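Local coordinates for protein geranyltranstransferase (Methylococcus capsulatus, PDB 3TS7) that probably condenses geranyl diphosphate with isopentenyl diphosphate to make (2E,6E)-farnesyl diphosphate in a magnesium-dependent reaction, at residues Arg22-Arg27 / Tyr44-Gly49; Val79-Val84 / Phe128-Gln133. All blocks are in the same frame, centred on the assembly; numbering follows the deposited sequence.

Contact 1 (Arg22-Arg27 / Tyr44-Gly49)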
loop_
_atom_site.group_PDB
_atom_site.type_symbol
_atom_site.label_atom_id
_atom_site.label_comp_id
_atom_site.label_asym_id
_atom_site.label_seq_id
_atom_site.Cartn_x
_atom_site.Cartn_y
_atom_site.Cartn_z
ATOM N N ARG B 22 -17.988 -12.596 -2.421
ATOM C CA ARG B 22 -18.397 -12.097 -3.737
ATOM C C ARG B 22 -17.877 -10.691 -4.000
ATOM O O ARG B 22 -17.557 -10.337 -5.142
ATOM C CB ARG B 22 -19.920 -12.100 -3.865
ATOM C CG ARG B 22 -20.574 -13.503 -3.895
ATOM C CD ARG B 22 -22.053 -13.430 -4.281
ATOM N NE ARG B 22 -22.717 -12.239 -3.736
ATOM C CZ ARG B 22 -23.406 -12.189 -2.592
ATOM N NH1 ARG B 22 -23.552 -13.276 -1.837
ATOM N NH2 ARG B 22 -23.959 -11.040 -2.199
ATOM N N ALA B 23 -17.783 -9.889 -2.942
ATOM C CA ALA B 23 -17.354 -8.506 -3.093
ATOM C C ALA B 23 -15.846 -8.433 -3.359
ATOM O O ALA B 23 -15.396 -7.598 -4.166
ATOM C CB ALA B 23 -17.776 -7.657 -1.895
ATOM N N LEU B 24 -15.085 -9.335 -2.725
ATOM C CA LEU B 24 -13.639 -9.452 -2.965
ATOM C C LEU B 24 -13.340 -9.950 -4.388
ATOM O O LEU B 24 -12.474 -9.396 -5.067
ATOM C CB LEU B 24 -12.960 -10.368 -1.932
ATOM C CG LEU B 24 -12.972 -9.897 -0.470
ATOM C CD1 LEU B 24 -12.814 -11.077 0.486
ATOM C CD2 LEU B 24 -11.931 -8.843 -0.198
ATOM N N ASP B 25 -14.060 -10.991 -4.811
ATOM C CA ASP B 25 -13.982 -11.537 -6.174
ATOM C C ASP B 25 -14.277 -10.460 -7.230
ATOM O O ASP B 25 -13.552 -10.347 -8.224
ATOM C CB ASP B 25 -14.951 -12.718 -6.331
ATOM C CG ASP B 25 -14.902 -13.344 -7.725
ATOM O OD1 ASP B 25 -13.808 -13.426 -8.319
ATOM O OD2 ASP B 25 -15.967 -13.751 -8.225
ATOM N N ALA B 26 -15.314 -9.659 -6.988
ATOM C CA ALA B 26 -15.673 -8.560 -7.875
ATOM C C ALA B 26 -14.604 -7.460 -7.953
ATOM O O ALA B 26 -14.530 -6.752 -8.957
ATOM C CB ALA B 26 -17.044 -7.968 -7.495
ATOM N N ARG B 27 -13.770 -7.329 -6.916
ATOM C CA ARG B 27 -12.727 -6.293 -6.896
ATOM C C ARG B 27 -11.324 -6.833 -7.199
ATOM O O ARG B 27 -10.362 -6.072 -7.263
ATOM C CB ARG B 27 -12.742 -5.527 -5.561
ATOM C CG ARG B 27 -13.891 -4.532 -5.431
ATOM C CD ARG B 27 -14.298 -4.261 -3.986
ATOM N NE ARG B 27 -15.472 -3.388 -3.927
ATOM C CZ ARG B 27 -16.735 -3.820 -3.978
ATOM N NH1 ARG B 27 -17.001 -5.116 -4.066
ATOM N NH2 ARG B 27 -17.733 -2.956 -3.943
ATOM N N TYR B 44 -5.531 -16.435 -4.798
ATOM C CA TYR B 44 -5.253 -17.657 -4.029
ATOM C C TYR B 44 -5.188 -17.331 -2.544
ATOM O O TYR B 44 -5.646 -18.105 -1.710
ATOM C CB TYR B 44 -3.930 -18.260 -4.486
ATOM C CG TYR B 44 -3.422 -19.439 -3.698
ATOM C CD1 TYR B 44 -3.735 -20.746 -4.087
ATOM C CD2 TYR B 44 -2.581 -19.254 -2.593
ATOM C CE1 TYR B 44 -3.236 -21.841 -3.385
ATOM C CE2 TYR B 44 -2.099 -20.338 -1.875
ATOM C CZ TYR B 44 -2.429 -21.627 -2.274
ATOM O OH TYR B 44 -1.938 -22.701 -1.571
ATOM N N SER B 45 -4.600 -16.180 -2.239
ATOM C CA SER B 45 -4.462 -15.710 -0.874
ATOM C C SER B 45 -5.724 -15.052 -0.312
ATOM O O SER B 45 -6.016 -15.196 0.874
ATOM C CB SER B 45 -3.272 -14.779 -0.773
ATOM O OG SER B 45 -2.072 -15.481 -1.042
ATOM N N VAL B 46 -6.481 -14.349 -1.149
ATOM C CA VAL B 46 -7.652 -13.619 -0.658
ATOM C C VAL B 46 -8.919 -14.468 -0.578
ATOM O O VAL B 46 -9.673 -14.371 0.392
ATOM C CB VAL B 46 -7.918 -12.337 -1.484
ATOM C CG1 VAL B 46 -9.255 -11.684 -1.115
ATOM C CG2 VAL B 46 -6.816 -11.363 -1.261
ATOM N N LEU B 47 -9.148 -15.301 -1.586
ATOM C CA LEU B 47 -10.436 -15.959 -1.728
ATOM C C LEU B 47 -10.444 -17.353 -1.118
ATOM O O LEU B 47 -9.395 -17.876 -0.733
ATOM C CB LEU B 47 -10.857 -16.008 -3.202
ATOM C CG LEU B 47 -11.115 -14.670 -3.887
ATOM C CD1 LEU B 47 -11.326 -14.871 -5.377
ATOM C CD2 LEU B 47 -12.305 -13.923 -3.256
ATOM N N GLY B 48 -11.636 -17.932 -1.021
ATOM C CA GLY B 48 -11.816 -19.293 -0.502
ATOM C C GLY B 48 -11.996 -19.371 1.006
ATOM O O GLY B 48 -11.696 -20.398 1.617
ATOM N N GLY B 49 -12.487 -18.291 1.609
ATOM C CA GLY B 49 -12.751 -18.272 3.046
ATOM C C GLY B 49 -11.649 -17.673 3.907
ATOM O O GLY B 49 -10.766 -16.952 3.426
#
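Leu-24 on helix 5-27 meets Val-46 and Leu-47 where helix 36-46 runs out into a glycine-rich turn, inside the all-helical fold of the polyprenyl synthases. Apolar packing carries the contact; no hydrogen bond crosses it. One methyl does most of the work on the Val-46 side: CG1, placed anti to its own backbone N (chi1 171°), meets the forked end of Leu-24, the two side chains crossing obliquely, and approaches both methyls, CD1 of Leu-24 being 3.9 Å from CG1 of Val-46 and CD2 of Leu-24 4.0 Å from it. Leu-47 packs next to Val-46 on the same flank, nearer the backbone of the helix. It is the first residue to leave helical geometry, yet its side chain reaches back to the helix, and CD2 of Leu-47 stands 3.8 Å from CB of Leu-24 and equally 3.8 Å from N of Asp-25. The side chains of Asp-25 and Leu-47 cross at about a right angle, with CD1 of Leu-47 4.1 Å from OD1 of Asp-25. Val-84 and Leu-123 further cover Val-46.

Polar groups frame this apolar patch. The carboxylate of Asp-25 forms a salt bridge through OD1 with Arg-43, a further tie between the two helices. Gly-48 and Gly-49 both have positive phi, and the amide N of Gly-48 donates to OE1 of Glu-21, one turn before Asp-25, so the glycine turn is also tied to helix 5-27. Arg-27 folds back along its own helix and forms a salt bridge through NE with Asp-134. Its NH1 also donates to the carbonyl O of Ala-23 at 3.0 Å, with an N-H...O angle of 157°; this oxygen lies in the guanidinium plane, while the donor is tilted 32° from the carbonyl plane.

Contact 2 (Val79-Val84 / Phe128-Gln133). With PO4 (phosphate ion), chain F.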
loop_
_atom_site.group_PDB
_atom_site.type_symbol
_atom_site.label_atom_id
_atom_site.label_comp_id
_atom_site.label_asym_id
_atom_site.label_seq_id
_atom_site.Cartn_x
_atom_site.Cartn_y
_atom_site.Cartn_z
ATOM N N VAL B 79 -10.188 -3.214 3.932
ATOM C CA VAL B 79 -9.482 -3.679 5.140
ATOM C C VAL B 79 -9.035 -5.118 5.020
ATOM O O VAL B 79 -7.988 -5.469 5.538
ATOM C CB VAL B 79 -10.251 -3.461 6.491
ATOM C CG1 VAL B 79 -10.309 -1.999 6.837
ATOM C CG2 VAL B 79 -11.649 -4.095 6.463
ATOM N N GLU B 80 -9.812 -5.947 4.322
ATOM C CA GLU B 80 -9.444 -7.345 4.134
ATOM C C GLU B 80 -8.249 -7.527 3.187
ATOM O O GLU B 80 -7.422 -8.428 3.408
ATOM C CB GLU B 80 -10.639 -8.178 3.652
ATOM C CG GLU B 80 -10.405 -9.683 3.599
ATOM C CD GLU B 80 -10.240 -10.333 4.977
ATOM O OE1 GLU B 80 -10.179 -11.577 5.053
ATOM O OE2 GLU B 80 -10.167 -9.615 5.989
ATOM N N PHE B 81 -8.171 -6.684 2.150
ATOM C CA PHE B 81 -7.016 -6.670 1.244
ATOM C C PHE B 81 -5.737 -6.365 2.028
ATOM O O PHE B 81 -4.734 -7.060 1.861
ATOM C CB PHE B 81 -7.189 -5.639 0.106
ATOM C CG PHE B 81 -8.135 -6.073 -1.005
ATOM C CD1 PHE B 81 -8.425 -7.418 -1.228
ATOM C CD2 PHE B 81 -8.668 -5.126 -1.881
ATOM C CE1 PHE B 81 -9.285 -7.814 -2.288
ATOM C CE2 PHE B 81 -9.532 -5.511 -2.934
ATOM C CZ PHE B 81 -9.841 -6.854 -3.125
ATOM N N ILE B 82 -5.793 -5.337 2.882
ATOM C CA ILE B 82 -4.660 -4.950 3.717
ATOM C C ILE B 82 -4.254 -6.110 4.610
ATOM O O ILE B 82 -3.077 -6.487 4.625
ATOM C CB ILE B 82 -4.933 -3.682 4.567
ATOM C CG1 ILE B 82 -5.114 -2.444 3.685
ATOM C CG2 ILE B 82 -3.779 -3.404 5.524
ATOM C CD1 ILE B 82 -3.857 -2.004 2.912
ATOM N N HIS B 83 -5.232 -6.691 5.309
ATOM C CA HIS B 83 -4.996 -7.858 6.189
ATOM C C HIS B 83 -4.278 -8.991 5.444
ATOM O O HIS B 83 -3.237 -9.475 5.898
ATOM C CB HIS B 83 -6.315 -8.343 6.802
ATOM C CG HIS B 83 -6.206 -9.652 7.522
ATOM N ND1 HIS B 83 -5.418 -9.823 8.642
ATOM C CD2 HIS B 83 -6.771 -10.857 7.274
ATOM C CE1 HIS B 83 -5.488 -11.081 9.039
ATOM N NE2 HIS B 83 -6.311 -11.726 8.234
ATOM N N VAL B 84 -4.809 -9.378 4.283
ATOM C CA VAL B 84 -4.211 -10.453 3.478
ATOM C C VAL B 84 -2.795 -10.108 2.989
ATOM O O VAL B 84 -1.891 -10.931 3.093
ATOM C CB VAL B 84 -5.130 -10.927 2.321
ATOM C CG1 VAL B 84 -4.397 -11.933 1.401
ATOM C CG2 VAL B 84 -6.397 -11.583 2.887
ATOM N N PHE B 128 -6.316 0.791 -1.540
ATOM C CA PHE B 128 -6.461 2.218 -1.648
ATOM C C PHE B 128 -7.206 2.624 -2.937
ATOM O O PHE B 128 -7.883 3.658 -2.958
ATOM C CB PHE B 128 -5.085 2.871 -1.594
ATOM C CG PHE B 128 -4.480 2.873 -0.227
ATOM C CD1 PHE B 128 -3.417 2.026 0.080
ATOM C CD2 PHE B 128 -4.989 3.711 0.766
ATOM C CE1 PHE B 128 -2.848 2.034 1.352
ATOM C CE2 PHE B 128 -4.438 3.718 2.041
ATOM C CZ PHE B 128 -3.365 2.878 2.330
ATOM N N HIS B 129 -7.030 1.833 -4.001
ATOM C CA HIS B 129 -7.791 2.020 -5.265
ATOM C C HIS B 129 -9.289 1.829 -5.021
ATOM O O HIS B 129 -10.104 2.650 -5.493
ATOM C CB HIS B 129 -7.264 1.094 -6.375
ATOM C CG HIS B 129 -8.200 0.904 -7.536
ATOM N ND1 HIS B 129 -8.522 1.921 -8.414
ATOM C CD2 HIS B 129 -8.857 -0.199 -7.980
ATOM C CE1 HIS B 129 -9.340 1.451 -9.343
ATOM N NE2 HIS B 129 -9.569 0.172 -9.095
ATOM N N VAL B 130 -9.638 0.793 -4.250
ATOM C CA VAL B 130 -11.053 0.561 -3.856
ATOM C C VAL B 130 -11.626 1.782 -3.111
ATOM O O VAL B 130 -12.668 2.317 -3.505
ATOM C CB VAL B 130 -11.250 -0.771 -3.070
ATOM C CG1 VAL B 130 -12.666 -0.884 -2.484
ATOM C CG2 VAL B 130 -11.015 -1.951 -3.965
ATOM N N LEU B 131 -10.916 2.297 -2.109
ATOM C CA LEU B 131 -11.444 3.422 -1.331
ATOM C C LEU B 131 -11.556 4.714 -2.144
ATOM O O LEU B 131 -12.520 5.465 -1.988
ATOM C CB LEU B 131 -10.623 3.673 -0.058
ATOM C CG LEU B 131 -10.654 2.654 1.082
ATOM C CD1 LEU B 131 -9.775 3.184 2.235
ATOM C CD2 LEU B 131 -12.085 2.370 1.597
ATOM N N ALA B 132 -10.583 4.964 -3.015
ATOM C CA ALA B 132 -10.545 6.223 -3.755
ATOM C C ALA B 132 -11.578 6.255 -4.897
ATOM O O ALA B 132 -12.079 7.307 -5.256
ATOM C CB ALA B 132 -9.135 6.488 -4.304
ATOM N N GLN B 133 -11.888 5.098 -5.452
ATOM C CA GLN B 133 -12.569 5.042 -6.734
ATOM C C GLN B 133 -13.910 4.290 -6.743
ATOM O O GLN B 133 -14.748 4.573 -7.597
ATOM C CB GLN B 133 -11.613 4.463 -7.789
ATOM C CG GLN B 133 -12.040 4.637 -9.251
ATOM C CD GLN B 133 -13.037 3.585 -9.720
ATOM O OE1 GLN B 133 -13.885 3.859 -10.573
ATOM N NE2 GLN B 133 -12.972 2.393 -9.134
HETATM P P PO4 F . -7.714 -15.032 8.613
HETATM O O1 PO4 F . -8.129 -13.762 7.917
HETATM O O2 PO4 F . -8.442 -15.143 9.929
HETATM O O3 PO4 F . -8.086 -16.222 7.762
HETATM O O4 PO4 F . -6.226 -15.009 8.834
#
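Phe-81 and Val-130 meet at about a right angle, CG2 of Val-130 coming to the edge of the phenyl ring, near its plane, 4.0 Å from CE2 of Phe-81. A second, looser touch lies further along the interface, where CD1 of Ile-82 approaches CE1 of Phe-128 at 4.4 Å, obliquely to the ring. Between segments 79-84 and 128-133 these two pairs make the direct contact, and all four residues are buried; Arg-27 packs on both Phe-81 and Val-130, and Leu-151 and Ser-155 of helix 141-155 lie against Ile-82. The ring of Phe-128 stacks on Phe-128 of the second subunit, and ND1 of His-129 is hydrogen-bonded to Glu-149 of that subunit, so this layer borders the dimer interface.

On helix 73-90, His-83 carries its imidazole to a phosphate ion, probably from the crystallisation liquor. With CG anti to the backbone N (chi1 170°), the ring presents NE2 to the ion: NE2 of His-83 donates to O1 of the phosphate at 2.7 Å, with a bent N-H...O angle of 136°, and weakly to O4. The phosphorus lies in the ring plane, and Lys-51 NZ is another donor. With an alanine in place of His-83 the NE2 donor is gone, and the phosphate would probably lose its short bond at O1 and the weak one at O4. Glu-80, one turn earlier, is salt-bridged to Arg-52. A phosphate gripped by this histidine and Lys-51 is consistent with the isopentenyl diphosphate site of the polyprenyl synthase fold.

Overall arrangement
From the N terminus, helix 5-27 leads into the connection to helix 36-46, and contact 1 closes that short loop before contact 2 opens. Helix 73-90 then carries 79-84, and contact 2 closes a longer loop onto helix 113-133. The two loops therefore follow in series, neither nested nor crossing. In space they join: their centres lie about 12 Å apart, and helix 73-90 lies against both partners of contact 1, with CD2 of Leu-24 3.5 Å from CE1 of Phe-81 and CG2 of Val-46 3.6 Å from CG1 of Val-84. Together they tie the N-terminal helices, through helix 73-90, to helix 113-133 beside the second subunit.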